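Local structure of pumilio domain-containing protein 7 (Caenorhabditis elegans, 3V71) at residues 151-156 with 188-193; 325-330 with 345-350; 20-25 with 53-58; 86-91 with 121-126. The protein binds a consensus sequence in mRNA 3'-untranslated regions and modulates mRNA expression and stability, repressing maternal messages during oogenesis redundantly with two related proteins. All blocks are in the same frame, centred on the assembly; numbering follows the deposited sequence.

Contact 1: residues 151-156 with 188-193; sequences RVVKQL and QQVIDR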
loop_
_atom_site.group_PDB
_atom_site.type_symbol
_atom_site.label_atom_id
_atom_site.label_comp_id
_atom_site.label_asym_id
_atom_site.label_seq_id
_atom_site.Cartn_x
_atom_site.Cartn_y
_atom_site.Cartn_z
ATOM N N ARG A 151 1.049 6.172 8.890
ATOM C CA ARG A 151 0.604 6.087 10.283
ATOM C C ARG A 151 -0.715 6.812 10.542
ATOM O O ARG A 151 -1.608 6.282 11.213
ATOM C CB ARG A 151 1.678 6.644 11.214
ATOM C CG ARG A 151 1.307 6.570 12.677
ATOM C CD ARG A 151 1.266 5.136 13.144
ATOM N NE ARG A 151 2.586 4.536 13.049
ATOM C CZ ARG A 151 2.943 3.410 13.656
ATOM N NH1 ARG A 151 2.066 2.756 14.406
ATOM N NH2 ARG A 151 4.179 2.942 13.512
ATOM N N VAL A 152 -0.831 8.030 10.026
ATOM C CA VAL A 152 -2.056 8.799 10.186
ATOM C C VAL A 152 -3.260 8.022 9.658
ATOM O O VAL A 152 -4.233 7.797 10.372
ATOM C CB VAL A 152 -1.972 10.129 9.437
ATOM C CG1 VAL A 152 -3.373 10.755 9.286
ATOM C CG2 VAL A 152 -1.000 11.064 10.134
ATOM N N VAL A 153 -3.174 7.629 8.392
ATOM C CA VAL A 153 -4.184 6.815 7.744
ATOM C C VAL A 153 -4.416 5.513 8.492
ATOM O O VAL A 153 -5.532 5.217 8.910
ATOM C CB VAL A 153 -3.757 6.473 6.297
ATOM C CG1 VAL A 153 -4.524 5.274 5.771
ATOM C CG2 VAL A 153 -3.931 7.680 5.387
ATOM N N LYS A 154 -3.349 4.741 8.665
ATOM C CA LYS A 154 -3.471 3.356 9.112
ATOM C C LYS A 154 -3.898 3.183 10.573
ATOM O O LYS A 154 -3.914 2.063 11.078
ATOM C CB LYS A 154 -2.187 2.556 8.800
ATOM C CG LYS A 154 -0.986 2.833 9.730
ATOM C CD LYS A 154 0.375 2.481 9.065
ATOM C CE LYS A 154 1.576 2.706 10.013
ATOM N NZ LYS A 154 2.898 2.843 9.299
ATOM N N GLN A 155 -4.257 4.269 11.254
ATOM C CA GLN A 155 -4.723 4.121 12.632
ATOM C C GLN A 155 -5.312 5.364 13.294
ATOM O O GLN A 155 -5.384 5.443 14.514
ATOM C CB GLN A 155 -3.626 3.531 13.518
ATOM C CG GLN A 155 -2.563 4.515 13.931
ATOM C CD GLN A 155 -1.880 4.094 15.219
ATOM O OE1 GLN A 155 -0.789 3.518 15.198
ATOM N NE2 GLN A 155 -2.525 4.373 16.352
ATOM N N LEU A 156 -5.743 6.326 12.491
ATOM C CA LEU A 156 -6.534 7.441 12.998
ATOM C C LEU A 156 -7.890 7.508 12.295
ATOM O O LEU A 156 -8.016 7.119 11.130
ATOM C CB LEU A 156 -5.781 8.765 12.835
ATOM C CG LEU A 156 -4.812 9.146 13.959
ATOM C CD1 LEU A 156 -4.190 10.513 13.714
ATOM C CD2 LEU A 156 -5.532 9.126 15.298
ATOM N N GLN A 188 -2.849 1.780 -1.501
ATOM C CA GLN A 188 -3.409 0.502 -1.090
ATOM C C GLN A 188 -3.979 0.578 0.319
ATOM O O GLN A 188 -5.109 0.155 0.567
ATOM C CB GLN A 188 -2.343 -0.590 -1.156
ATOM C CG GLN A 188 -1.697 -0.733 -2.528
ATOM C CD GLN A 188 -0.688 -1.861 -2.583
ATOM O OE1 GLN A 188 0.426 -1.698 -3.103
ATOM N NE2 GLN A 188 -1.070 -3.019 -2.048
ATOM N N GLN A 189 -3.188 1.126 1.237
ATOM C CA GLN A 189 -3.562 1.213 2.643
ATOM C C GLN A 189 -4.745 2.128 2.870
ATOM O O GLN A 189 -5.609 1.820 3.687
ATOM C CB GLN A 189 -2.386 1.697 3.483
ATOM C CG GLN A 189 -1.257 0.696 3.616
ATOM C CD GLN A 189 -0.006 1.329 4.187
ATOM O OE1 GLN A 189 0.166 2.550 4.140
ATOM N NE2 GLN A 189 0.874 0.502 4.738
ATOM N N VAL A 190 -4.773 3.261 2.173
ATOM C CA VAL A 190 -5.907 4.179 2.277
ATOM C C VAL A 190 -7.208 3.484 1.897
ATOM O O VAL A 190 -8.230 3.623 2.580
ATOM C CB VAL A 190 -5.753 5.388 1.353
ATOM C CG1 VAL A 190 -7.075 6.146 1.258
ATOM C CG2 VAL A 190 -4.651 6.289 1.846
ATOM N N ILE A 191 -7.157 2.752 0.788
ATOM C CA ILE A 191 -8.281 1.970 0.314
ATOM C C ILE A 191 -8.674 0.927 1.341
ATOM O O ILE A 191 -9.815 0.879 1.787
ATOM C CB ILE A 191 -7.931 1.274 -1.003
ATOM C CG1 ILE A 191 -7.901 2.294 -2.137
ATOM C CG2 ILE A 191 -8.919 0.158 -1.308
ATOM C CD1 ILE A 191 -7.473 1.706 -3.446
ATOM N N ASP A 192 -7.720 0.086 1.712
ATOM C CA ASP A 192 -7.958 -0.915 2.737
ATOM C C ASP A 192 -8.740 -0.310 3.910
ATOM O O ASP A 192 -9.623 -0.946 4.488
ATOM C CB ASP A 192 -6.623 -1.464 3.229
ATOM C CG ASP A 192 -6.756 -2.826 3.864
ATOM O OD1 ASP A 192 -7.798 -3.073 4.509
ATOM O OD2 ASP A 192 -5.829 -3.654 3.707
ATOM N N ARG A 193 -8.414 0.938 4.227
ATOM C CA ARG A 193 -8.908 1.629 5.408
ATOM C C ARG A 193 -10.339 2.124 5.210
ATOM O O ARG A 193 -11.174 2.015 6.110
ATOM C CB ARG A 193 -7.971 2.805 5.717
ATOM C CG ARG A 193 -8.028 3.376 7.129
ATOM C CD ARG A 193 -7.515 2.387 8.173
ATOM N NE ARG A 193 -7.343 3.004 9.492
ATOM C CZ ARG A 193 -8.328 3.528 10.219
ATOM N NH1 ARG A 193 -9.575 3.529 9.762
ATOM N NH2 ARG A 193 -8.065 4.062 11.405
#

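Contact 2: residues 325-330 with 345-350; sequences SICTAA and LLYSGW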
loop_
_atom_site.group_PDB
_atom_site.type_symbol
_atom_site.label_atom_id
_atom_site.label_comp_id
_atom_site.label_asym_id
_atom_site.label_seq_id
_atom_site.Cartn_x
_atom_site.Cartn_y
_atom_site.Cartn_z
ATOM N N SER A 325 -4.385 -23.095 -15.748
ATOM C CA SER A 325 -4.449 -23.373 -14.316
ATOM C C SER A 325 -5.880 -23.311 -13.824
ATOM O O SER A 325 -6.399 -24.266 -13.252
ATOM C CB SER A 325 -3.619 -22.360 -13.542
ATOM O OG SER A 325 -2.243 -22.472 -13.864
ATOM N N ILE A 326 -6.513 -22.169 -14.059
ATOM C CA ILE A 326 -7.904 -21.960 -13.690
ATOM C C ILE A 326 -8.843 -23.084 -14.138
ATOM O O ILE A 326 -9.598 -23.618 -13.329
ATOM C CB ILE A 326 -8.409 -20.615 -14.227
ATOM C CG1 ILE A 326 -7.628 -19.472 -13.575
ATOM C CG2 ILE A 326 -9.919 -20.469 -14.007
ATOM C CD1 ILE A 326 -8.198 -18.091 -13.862
ATOM N N CYS A 327 -8.804 -23.439 -15.416
ATOM C CA CYS A 327 -9.685 -24.483 -15.934
ATOM C C CYS A 327 -9.541 -25.817 -15.210
ATOM O O CYS A 327 -10.523 -26.376 -14.726
ATOM C CB CYS A 327 -9.464 -24.685 -17.428
ATOM S SG CYS A 327 -10.156 -23.379 -18.426
ATOM N N THR A 328 -8.318 -26.328 -15.145
ATOM C CA THR A 328 -8.085 -27.657 -14.597
ATOM C C THR A 328 -8.390 -27.729 -13.097
ATOM O O THR A 328 -8.943 -28.724 -12.617
ATOM C CB THR A 328 -6.650 -28.136 -14.881
ATOM O OG1 THR A 328 -5.713 -27.307 -14.184
ATOM C CG2 THR A 328 -6.365 -28.063 -16.367
ATOM N N ALA A 329 -8.034 -26.677 -12.362
ATOM C CA ALA A 329 -8.368 -26.589 -10.943
ATOM C C ALA A 329 -9.873 -26.736 -10.742
ATOM O O ALA A 329 -10.329 -27.384 -9.803
ATOM C CB ALA A 329 -7.884 -25.270 -10.369
ATOM N N ALA A 330 -10.642 -26.124 -11.634
ATOM C CA ALA A 330 -12.091 -26.218 -11.595
ATOM C C ALA A 330 -12.569 -27.596 -12.035
ATOM O O ALA A 330 -13.720 -27.970 -11.814
ATOM C CB ALA A 330 -12.700 -25.151 -12.470
ATOM N N LEU A 345 -19.123 -27.917 -17.945
ATOM C CA LEU A 345 -18.947 -28.319 -19.329
ATOM C C LEU A 345 -18.354 -27.156 -20.109
ATOM O O LEU A 345 -17.809 -27.329 -21.197
ATOM C CB LEU A 345 -20.287 -28.738 -19.932
ATOM C CG LEU A 345 -20.178 -29.578 -21.204
ATOM C CD1 LEU A 345 -19.226 -30.757 -20.976
ATOM C CD2 LEU A 345 -21.551 -30.053 -21.663
ATOM N N LEU A 346 -18.472 -25.967 -19.531
ATOM C CA LEU A 346 -17.948 -24.746 -20.123
ATOM C C LEU A 346 -16.428 -24.680 -19.920
ATOM O O LEU A 346 -15.670 -24.397 -20.847
ATOM C CB LEU A 346 -18.644 -23.546 -19.477
ATOM C CG LEU A 346 -18.405 -22.152 -20.045
ATOM C CD1 LEU A 346 -18.853 -22.092 -21.488
ATOM C CD2 LEU A 346 -19.134 -21.116 -19.218
ATOM N N TYR A 347 -15.996 -24.942 -18.690
ATOM C CA TYR A 347 -14.584 -25.102 -18.378
ATOM C C TYR A 347 -13.986 -26.182 -19.267
ATOM O O TYR A 347 -12.919 -26.012 -19.855
ATOM C CB TYR A 347 -14.421 -25.517 -16.917
ATOM C CG TYR A 347 -14.365 -24.372 -15.934
ATOM C CD1 TYR A 347 -13.163 -23.728 -15.666
ATOM C CD2 TYR A 347 -15.500 -23.951 -15.252
ATOM C CE1 TYR A 347 -13.090 -22.683 -14.754
ATOM C CE2 TYR A 347 -15.439 -22.902 -14.333
ATOM C CZ TYR A 347 -14.229 -22.272 -14.087
ATOM O OH TYR A 347 -14.144 -21.232 -13.177
ATOM N N SER A 348 -14.685 -27.306 -19.345
ATOM C CA SER A 348 -14.282 -28.417 -20.194
ATOM C C SER A 348 -14.069 -27.941 -21.624
ATOM O O SER A 348 -13.138 -28.367 -22.301
ATOM C CB SER A 348 -15.352 -29.506 -20.166
ATOM O OG SER A 348 -14.912 -30.661 -20.847
ATOM N N GLY A 349 -14.946 -27.057 -22.080
ATOM C CA GLY A 349 -14.829 -26.499 -23.409
ATOM C C GLY A 349 -13.507 -25.785 -23.594
ATOM O O GLY A 349 -12.857 -25.932 -24.634
ATOM N N TRP A 350 -13.106 -25.027 -22.574
ATOM C CA TRP A 350 -11.908 -24.194 -22.643
ATOM C C TRP A 350 -10.620 -24.998 -22.543
ATOM O O TRP A 350 -9.670 -24.791 -23.298
ATOM C CB TRP A 350 -11.949 -23.147 -21.544
ATOM C CG TRP A 350 -13.129 -22.237 -21.646
ATOM C CD1 TRP A 350 -13.808 -21.902 -22.781
ATOM C CD2 TRP A 350 -13.778 -21.548 -20.570
ATOM N NE1 TRP A 350 -14.835 -21.040 -22.480
ATOM C CE2 TRP A 350 -14.839 -20.809 -21.127
ATOM C CE3 TRP A 350 -13.562 -21.483 -19.185
ATOM C CZ2 TRP A 350 -15.686 -20.013 -20.350
ATOM C CZ3 TRP A 350 -14.405 -20.691 -18.415
ATOM C CH2 TRP A 350 -15.452 -19.968 -19.000
#

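Contact 3: residues 20-25 with 53-58; sequences GQLIDF and EKFTES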
loop_
_atom_site.group_PDB
_atom_site.type_symbol
_atom_site.label_atom_id
_atom_site.label_comp_id
_atom_site.label_asym_id
_atom_site.label_seq_id
_atom_site.Cartn_x
_atom_site.Cartn_y
_atom_site.Cartn_z
ATOM N N GLY A 20 25.299 17.421 34.825
ATOM C CA GLY A 20 25.313 17.966 33.478
ATOM C C GLY A 20 25.497 16.897 32.421
ATOM O O GLY A 20 25.791 17.195 31.261
ATOM N N GLN A 21 25.307 15.648 32.829
ATOM C CA GLN A 21 25.608 14.499 31.983
ATOM C C GLN A 21 24.387 13.922 31.269
ATOM O O GLN A 21 24.439 12.810 30.753
ATOM C CB GLN A 21 26.279 13.398 32.816
ATOM C CG GLN A 21 27.752 13.637 33.101
ATOM C CD GLN A 21 28.542 13.922 31.834
ATOM O OE1 GLN A 21 28.886 15.077 31.550
ATOM N NE2 GLN A 21 28.827 12.872 31.060
ATOM N N LEU A 22 23.297 14.676 31.229
ATOM C CA LEU A 22 22.037 14.146 30.722
ATOM C C LEU A 22 22.006 13.985 29.199
ATOM O O LEU A 22 21.472 13.006 28.674
ATOM C CB LEU A 22 20.883 15.028 31.173
ATOM C CG LEU A 22 19.550 14.292 31.223
ATOM C CD1 LEU A 22 19.634 13.165 32.244
ATOM C CD2 LEU A 22 18.410 15.252 31.545
ATOM N N ILE A 23 22.571 14.949 28.487
ATOM C CA ILE A 23 22.559 14.887 27.042
ATOM C C ILE A 23 23.604 13.902 26.562
ATOM O O ILE A 23 23.429 13.250 25.537
ATOM C CB ILE A 23 22.811 16.260 26.421
ATOM C CG1 ILE A 23 21.671 17.205 26.775
ATOM C CG2 ILE A 23 22.875 16.149 24.926
ATOM C CD1 ILE A 23 20.323 16.733 26.273
ATOM N N ASP A 24 24.693 13.792 27.316
ATOM C CA ASP A 24 25.757 12.842 27.005
ATOM C C ASP A 24 25.228 11.412 27.043
ATOM O O ASP A 24 25.499 10.617 26.155
ATOM C CB ASP A 24 26.912 12.993 28.000
ATOM C CG ASP A 24 27.446 14.416 28.072
ATOM O OD1 ASP A 24 26.674 15.365 27.790
ATOM O OD2 ASP A 24 28.640 14.582 28.423
ATOM N N PHE A 25 24.472 11.091 28.083
ATOM C CA PHE A 25 23.855 9.777 28.208
ATOM C C PHE A 25 22.927 9.447 27.050
ATOM O O PHE A 25 22.985 8.342 26.509
ATOM C CB PHE A 25 23.089 9.668 29.525
ATOM C CG PHE A 25 23.893 9.076 30.634
ATOM C CD1 PHE A 25 25.167 9.553 30.907
ATOM C CD2 PHE A 25 23.385 8.042 31.400
ATOM C CE1 PHE A 25 25.926 9.010 31.927
ATOM C CE2 PHE A 25 24.136 7.494 32.421
ATOM C CZ PHE A 25 25.410 7.978 32.685
ATOM N N GLU A 53 12.122 18.791 31.355
ATOM C CA GLU A 53 12.370 20.188 31.052
ATOM C C GLU A 53 13.765 20.410 30.485
ATOM O O GLU A 53 13.959 21.259 29.616
ATOM C CB GLU A 53 12.121 21.042 32.290
ATOM C CG GLU A 53 10.662 20.968 32.732
ATOM C CD GLU A 53 10.270 22.050 33.720
ATOM O OE1 GLU A 53 11.159 22.552 34.447
ATOM O OE2 GLU A 53 9.066 22.396 33.759
ATOM N N LYS A 54 14.728 19.625 30.959
ATOM C CA LYS A 54 16.098 19.717 30.475
ATOM C C LYS A 54 16.196 19.299 29.011
ATOM O O LYS A 54 17.009 19.836 28.251
ATOM C CB LYS A 54 17.022 18.852 31.321
ATOM C CG LYS A 54 18.493 19.060 31.016
ATOM C CD LYS A 54 18.935 20.498 31.308
ATOM C CE LYS A 54 20.386 20.749 30.866
ATOM N NZ LYS A 54 20.602 20.578 29.391
ATOM N N PHE A 55 15.360 18.338 28.622
ATOM C CA PHE A 55 15.342 17.843 27.247
ATOM C C PHE A 55 14.601 18.790 26.323
ATOM O O PHE A 55 15.017 19.021 25.194
ATOM C CB PHE A 55 14.697 16.459 27.181
ATOM C CG PHE A 55 15.619 15.336 27.565
ATOM C CD1 PHE A 55 16.980 15.404 27.280
ATOM C CD2 PHE A 55 15.131 14.212 28.208
ATOM C CE1 PHE A 55 17.838 14.371 27.633
ATOM C CE2 PHE A 55 15.983 13.175 28.565
ATOM C CZ PHE A 55 17.339 13.255 28.279
ATOM N N THR A 56 13.509 19.352 26.827
ATOM C CA THR A 56 12.578 20.110 26.005
ATOM C C THR A 56 12.770 21.626 26.079
ATOM O O THR A 56 12.078 22.373 25.386
ATOM C CB THR A 56 11.141 19.780 26.406
ATOM O OG1 THR A 56 10.888 20.290 27.721
ATOM C CG2 THR A 56 10.938 18.274 26.409
ATOM N N GLU A 57 13.696 22.081 26.918
ATOM C CA GLU A 57 13.910 23.515 27.082
ATOM C C GLU A 57 14.459 24.154 25.806
ATOM O O GLU A 57 14.105 25.284 25.476
ATOM C CB GLU A 57 14.836 23.802 28.266
ATOM C CG GLU A 57 16.286 23.388 28.047
ATOM C CD GLU A 57 17.160 23.580 29.288
ATOM O OE1 GLU A 57 16.603 23.681 30.409
ATOM O OE2 GLU A 57 18.406 23.626 29.137
ATOM N N SER A 58 15.305 23.423 25.084
ATOM C CA SER A 58 15.957 23.954 23.890
ATOM C C SER A 58 15.487 23.281 22.604
ATOM O O SER A 58 15.541 22.063 22.461
ATOM C CB SER A 58 17.478 23.826 24.015
ATOM O OG SER A 58 18.127 24.110 22.786
#

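Contact 4: residues 86-91 with 121-126; sequences EQRELL and HSNVFQ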
loop_
_atom_site.group_PDB
_atom_site.type_symbol
_atom_site.label_atom_id
_atom_site.label_comp_id
_atom_site.label_asym_id
_atom_site.label_seq_id
_atom_site.Cartn_x
_atom_site.Cartn_y
_atom_site.Cartn_z
ATOM N N GLU A 86 2.619 17.663 29.284
ATOM C CA GLU A 86 3.867 17.277 28.638
ATOM C C GLU A 86 3.708 17.263 27.114
ATOM O O GLU A 86 4.568 17.753 26.385
ATOM C CB GLU A 86 4.341 15.907 29.135
ATOM C CG GLU A 86 4.669 15.851 30.613
ATOM C CD GLU A 86 5.459 14.602 31.002
ATOM O OE1 GLU A 86 5.814 13.809 30.103
ATOM O OE2 GLU A 86 5.739 14.412 32.209
ATOM N N GLN A 87 2.599 16.707 26.637
ATOM C CA GLN A 87 2.361 16.607 25.205
ATOM C C GLN A 87 2.361 17.967 24.529
ATOM O O GLN A 87 2.727 18.078 23.360
ATOM C CB GLN A 87 1.029 15.926 24.926
ATOM C CG GLN A 87 0.924 14.501 25.403
ATOM C CD GLN A 87 -0.499 14.022 25.338
ATOM O OE1 GLN A 87 -1.375 14.757 24.895
ATOM N NE2 GLN A 87 -0.745 12.796 25.782
ATOM N N ARG A 88 1.929 18.998 25.247
ATOM C CA ARG A 88 1.850 20.327 24.654
ATOM C C ARG A 88 3.241 20.931 24.515
ATOM O O ARG A 88 3.509 21.711 23.598
ATOM C CB ARG A 88 0.935 21.242 25.464
ATOM C CG ARG A 88 -0.466 20.698 25.651
ATOM C CD ARG A 88 -1.395 21.746 26.257
ATOM N NE ARG A 88 -2.473 21.143 27.043
ATOM C CZ ARG A 88 -2.426 20.948 28.363
ATOM N NH1 ARG A 88 -1.353 21.310 29.061
ATOM N NH2 ARG A 88 -3.458 20.390 28.989
ATOM N N GLU A 89 4.134 20.559 25.422
ATOM C CA GLU A 89 5.512 21.006 25.321
ATOM C C GLU A 89 6.198 20.310 24.161
ATOM O O GLU A 89 6.854 20.955 23.344
ATOM C CB GLU A 89 6.274 20.774 26.628
ATOM C CG GLU A 89 6.406 22.035 27.464
ATOM C CD GLU A 89 6.861 23.228 26.632
ATOM O OE1 GLU A 89 5.999 24.060 26.264
ATOM O OE2 GLU A 89 8.075 23.330 26.338
ATOM N N LEU A 90 6.031 18.994 24.085
ATOM C CA LEU A 90 6.583 18.219 22.979
ATOM C C LEU A 90 6.039 18.747 21.662
ATOM O O LEU A 90 6.772 18.908 20.687
ATOM C CB LEU A 90 6.246 16.738 23.144
ATOM C CG LEU A 90 6.897 16.081 24.364
ATOM C CD1 LEU A 90 6.189 14.795 24.764
ATOM C CD2 LEU A 90 8.371 15.833 24.106
ATOM N N LEU A 91 4.745 19.033 21.656
ATOM C CA LEU A 91 4.066 19.530 20.473
ATOM C C LEU A 91 4.711 20.815 19.990
ATOM O O LEU A 91 5.063 20.946 18.821
ATOM C CB LEU A 91 2.590 19.771 20.792
ATOM C CG LEU A 91 1.686 20.044 19.596
ATOM C CD1 LEU A 91 1.993 19.055 18.488
ATOM C CD2 LEU A 91 0.239 19.948 20.019
ATOM N N HIS A 121 -6.598 13.774 21.517
ATOM C CA HIS A 121 -7.302 14.281 20.350
ATOM C C HIS A 121 -6.899 15.713 20.052
ATOM O O HIS A 121 -6.580 16.061 18.912
ATOM C CB HIS A 121 -8.820 14.202 20.518
ATOM C CG HIS A 121 -9.573 14.801 19.369
ATOM N ND1 HIS A 121 -9.903 16.140 19.310
ATOM C CD2 HIS A 121 -10.026 14.252 18.216
ATOM C CE1 HIS A 121 -10.538 16.387 18.178
ATOM N NE2 HIS A 121 -10.624 15.259 17.496
ATOM N N SER A 122 -6.914 16.538 21.089
ATOM C CA SER A 122 -6.588 17.950 20.955
ATOM C C SER A 122 -5.212 18.149 20.329
ATOM O O SER A 122 -5.058 18.919 19.385
ATOM C CB SER A 122 -6.651 18.626 22.325
ATOM O OG SER A 122 -6.811 17.656 23.351
ATOM N N ASN A 123 -4.221 17.436 20.862
ATOM C CA ASN A 123 -2.837 17.559 20.414
ATOM C C ASN A 123 -2.594 16.983 19.034
ATOM O O ASN A 123 -2.048 17.656 18.159
ATOM C CB ASN A 123 -1.915 16.883 21.417
ATOM C CG ASN A 123 -1.962 17.542 22.763
ATOM O OD1 ASN A 123 -2.189 18.745 22.857
ATOM N ND2 ASN A 123 -1.754 16.763 23.818
ATOM N N VAL A 124 -2.986 15.723 18.860
ATOM C CA VAL A 124 -2.964 15.070 17.555
ATOM C C VAL A 124 -3.527 16.000 16.494
ATOM O O VAL A 124 -2.980 16.135 15.401
ATOM C CB VAL A 124 -3.826 13.805 17.564
ATOM C CG1 VAL A 124 -3.965 13.268 16.166
ATOM C CG2 VAL A 124 -3.224 12.758 18.486
ATOM N N PHE A 125 -4.634 16.643 16.838
ATOM C CA PHE A 125 -5.271 17.601 15.959
ATOM C C PHE A 125 -4.289 18.648 15.424
ATOM O O PHE A 125 -4.064 18.715 14.216
ATOM C CB PHE A 125 -6.442 18.274 16.673
ATOM C CG PHE A 125 -7.301 19.089 15.767
ATOM C CD1 PHE A 125 -8.364 18.507 15.096
ATOM C CD2 PHE A 125 -7.033 20.433 15.563
ATOM C CE1 PHE A 125 -9.153 19.252 14.247
ATOM C CE2 PHE A 125 -7.819 21.187 14.716
ATOM C CZ PHE A 125 -8.882 20.596 14.055
ATOM N N GLN A 126 -3.712 19.461 16.313
ATOM C CA GLN A 126 -2.771 20.506 15.894
ATOM C C GLN A 126 -1.609 19.904 15.123
ATOM O O GLN A 126 -1.036 20.539 14.235
ATOM C CB GLN A 126 -2.223 21.290 17.087
ATOM C CG GLN A 126 -3.246 22.129 17.814
ATOM C CD GLN A 126 -3.755 21.441 19.063
ATOM O OE1 GLN A 126 -2.998 20.754 19.756
ATOM N NE2 GLN A 126 -5.045 21.612 19.355
#

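Contact 1: residues 151-156 with 188-193
Val153 and Val190 supply the apolar part of this contact, meeting where the helix containing 151-153 passes the longer helix 183-194. Their side chains cross at about a right angle, with Val153 CG2 3.9 Å from Val190 CG2 and the other methyl, Val153 CG1, 3.9 Å from Val190 CA. Branched, compact valines suit a place where two helices come close, since their methyls make contact without reaching far from the backbone.

The polar part belongs to Arg193. Its chain leaves the backbone with CG opposite N (chi1 -161°), bends at chi2 and reaches across to the end of helix 146-153; Lys154 is the first residue to leave helical geometry. Lys154 C and Gln155 CA lie at the guanidinium edge, near its plane, while two carbonyls approach obliquely: Arg193 NE is 2.9 Å from Val153 O and Arg193 NH2 3.1 Å from Leu156 O. The angles are poor for hydrogen bonds, so the attraction is probably mostly electrostatic. The guanidinium makes its salt bridge with Glu196, while Trp161 donates a hydrogen bond to Leu156 O.

Both helices belong to a PUF repeat array, in predicted Pumilio repeats 4 and 5, and Gln188 packs against an adenine base of the bound RNA.

Within 151-156, Arg151 NH1 donates to Gln155 OE1 at 3.1 Å and 164°, in the guanidinium plane; Arg151 NH2 bonds Gln113. Lys154 CE lies over one face of that guanidinium.

Contact 2: residues 325-330 with 345-350
The Tyr347 ring lies between two carbon groups: Ala330 CB on one face and, on the opposite face, CZ3 of Trp350 from its own helix. The alanine methyl makes a CH-pi contact, 3.5 Å from the centroid of the Tyr347 ring and 17° off its normal. A small residue fits here because a single methyl lets the ring settle against the helix surface. At the ring's edge stand Cys327 CA and Ile326 CG2, the latter 3.9 Å from Tyr347 CE1. The Trp350 ring has Leu346 O over one face, toward the rim, and Cys327 SG at its edge, a sulfur-aromatic contact 5.3 Å from the centroid of the six-membered ring.

These groups join helix 316-330 of the last predicted Pumilio repeat to helix 344-365, near the C-terminal end of the PUF superhelix. The axes of 325-330 and 345-350 run at 137° to each other, closer to antiparallel than to parallel, and come within 9.1 Å.

Cys327 is small and weakly polar, apt for a buried place beside the two aromatics. Its sulfur lies beside the backbone N (chi1 -74°), a rotation that brings Cys327 SG to 3.6 Å from Trp350 CB. Met289 of helix 282-292 packs on both Cys327 and Trp350, and Leu285 of that helix touches Tyr347.

Contact 3: residues 20-25 with 53-58
Leu22 and Phe55 form the close-packed half of this contact, crossing at about a right angle. Leu22 CD2 lies over one face of the Phe55 ring, 4.2 Å from the centroid and 21° off the normal, as a CH-pi contact, and Leu22 CG is 3.8 Å from Phe55 CZ. Ile23 comes to the same ring differently: Ile23 CD1 sits in the ring plane at the edge, 3.7 Å from Phe55 CE1. Thus one gamma-branched and one beta-branched aliphatic residue serve the face and the edge of a single phenyl group. Leu65 and the pair Ile74 and Leu78 also touch Phe55, so the ring joins helices 46-56 and 22-27 to the hydrophobic interior of the N-terminal PUF repeats.

The other half is a looser, partly exposed border. Lys54 contributes its aliphatic stem, with Lys54 CG 3.8 Å from Leu22 CD2, in a chain bent at chi2 and chi4 (both 62°). Lys54 NZ ends 4.4 Å from Ile23 CG1, and the partner in its own segment is Glu57, through a long salt bridge of 3.8 Å between Lys54 NZ and Glu57 OE2.

Lysine suits this border because it can pack with methylenes while its charge reaches Glu57. No hydrogen bond links the two segments; their adhesion is therefore mainly hydrophobic and dispersive, and the charged pair probably adds little to it.

Contact 4: residues 86-91 with 121-126
Asn123 faces Gln87, Arg88 and Leu91 where two helices of neighbouring PUF repeats, the predicted Pumilio repeats 2 and 3, stack side by side. The axes of the two segments are nearly parallel, 6° apart, and lie 10.3 Å from each other, as expected of equivalent helices in a repeat solenoid.

In the first shell, Asn123 ND2 donates to Gln87 OE1. The modelled separation is too short to trust in detail, but the pairing of a carboxamide nitrogen with a carboxamide oxygen is chemically reasonable. The two amide planes stand 82° apart, so the groups meet crosswise. Around this polar centre are carbon groups: Arg88 CG lies 3.8 Å from Asn123 OD1, and the Leu91 side chain lies against both Asn123 and Gln126, although the Gln126 amide is doubtfully placed. Asparagine and glutamine suit a buried helix interface like this because each can give and receive a hydrogen bond without carrying a charge.

Farther out, the Gln87 amide is held from its other end. Gln87 NE2 donates to the carbonyl of Ala82, with a weak bond to Asp120 as well, consistent with OE1 being presented to the neighbouring helix. Leu91, one turn along from Gln87, has CG opposite its backbone N (chi1 -169°), and its methyl CD2 comes to rest 3.7 Å from Asn123 O.

In the fold
From the N terminus the contacts follow one another in series, with none nested in or crossing another. Contact 3 closes a loop of 27 residues in the first repeats, contact 4 one of 29 between predicted repeats 2 and 3, contact 1 one of 31 between predicted repeats 4 and 5, and contact 2 one of 14 near the C-terminal end, part of it unmodelled. Contacts 3 and 4 touch through Thr56 and Leu90, as do 4 and 1 through Val124 and Leu156, so these three form a continuous run through the solenoid. Contact 2 stands apart, its centre about 70 Å from that of contact 3, joining the last predicted repeat to helix 344-365.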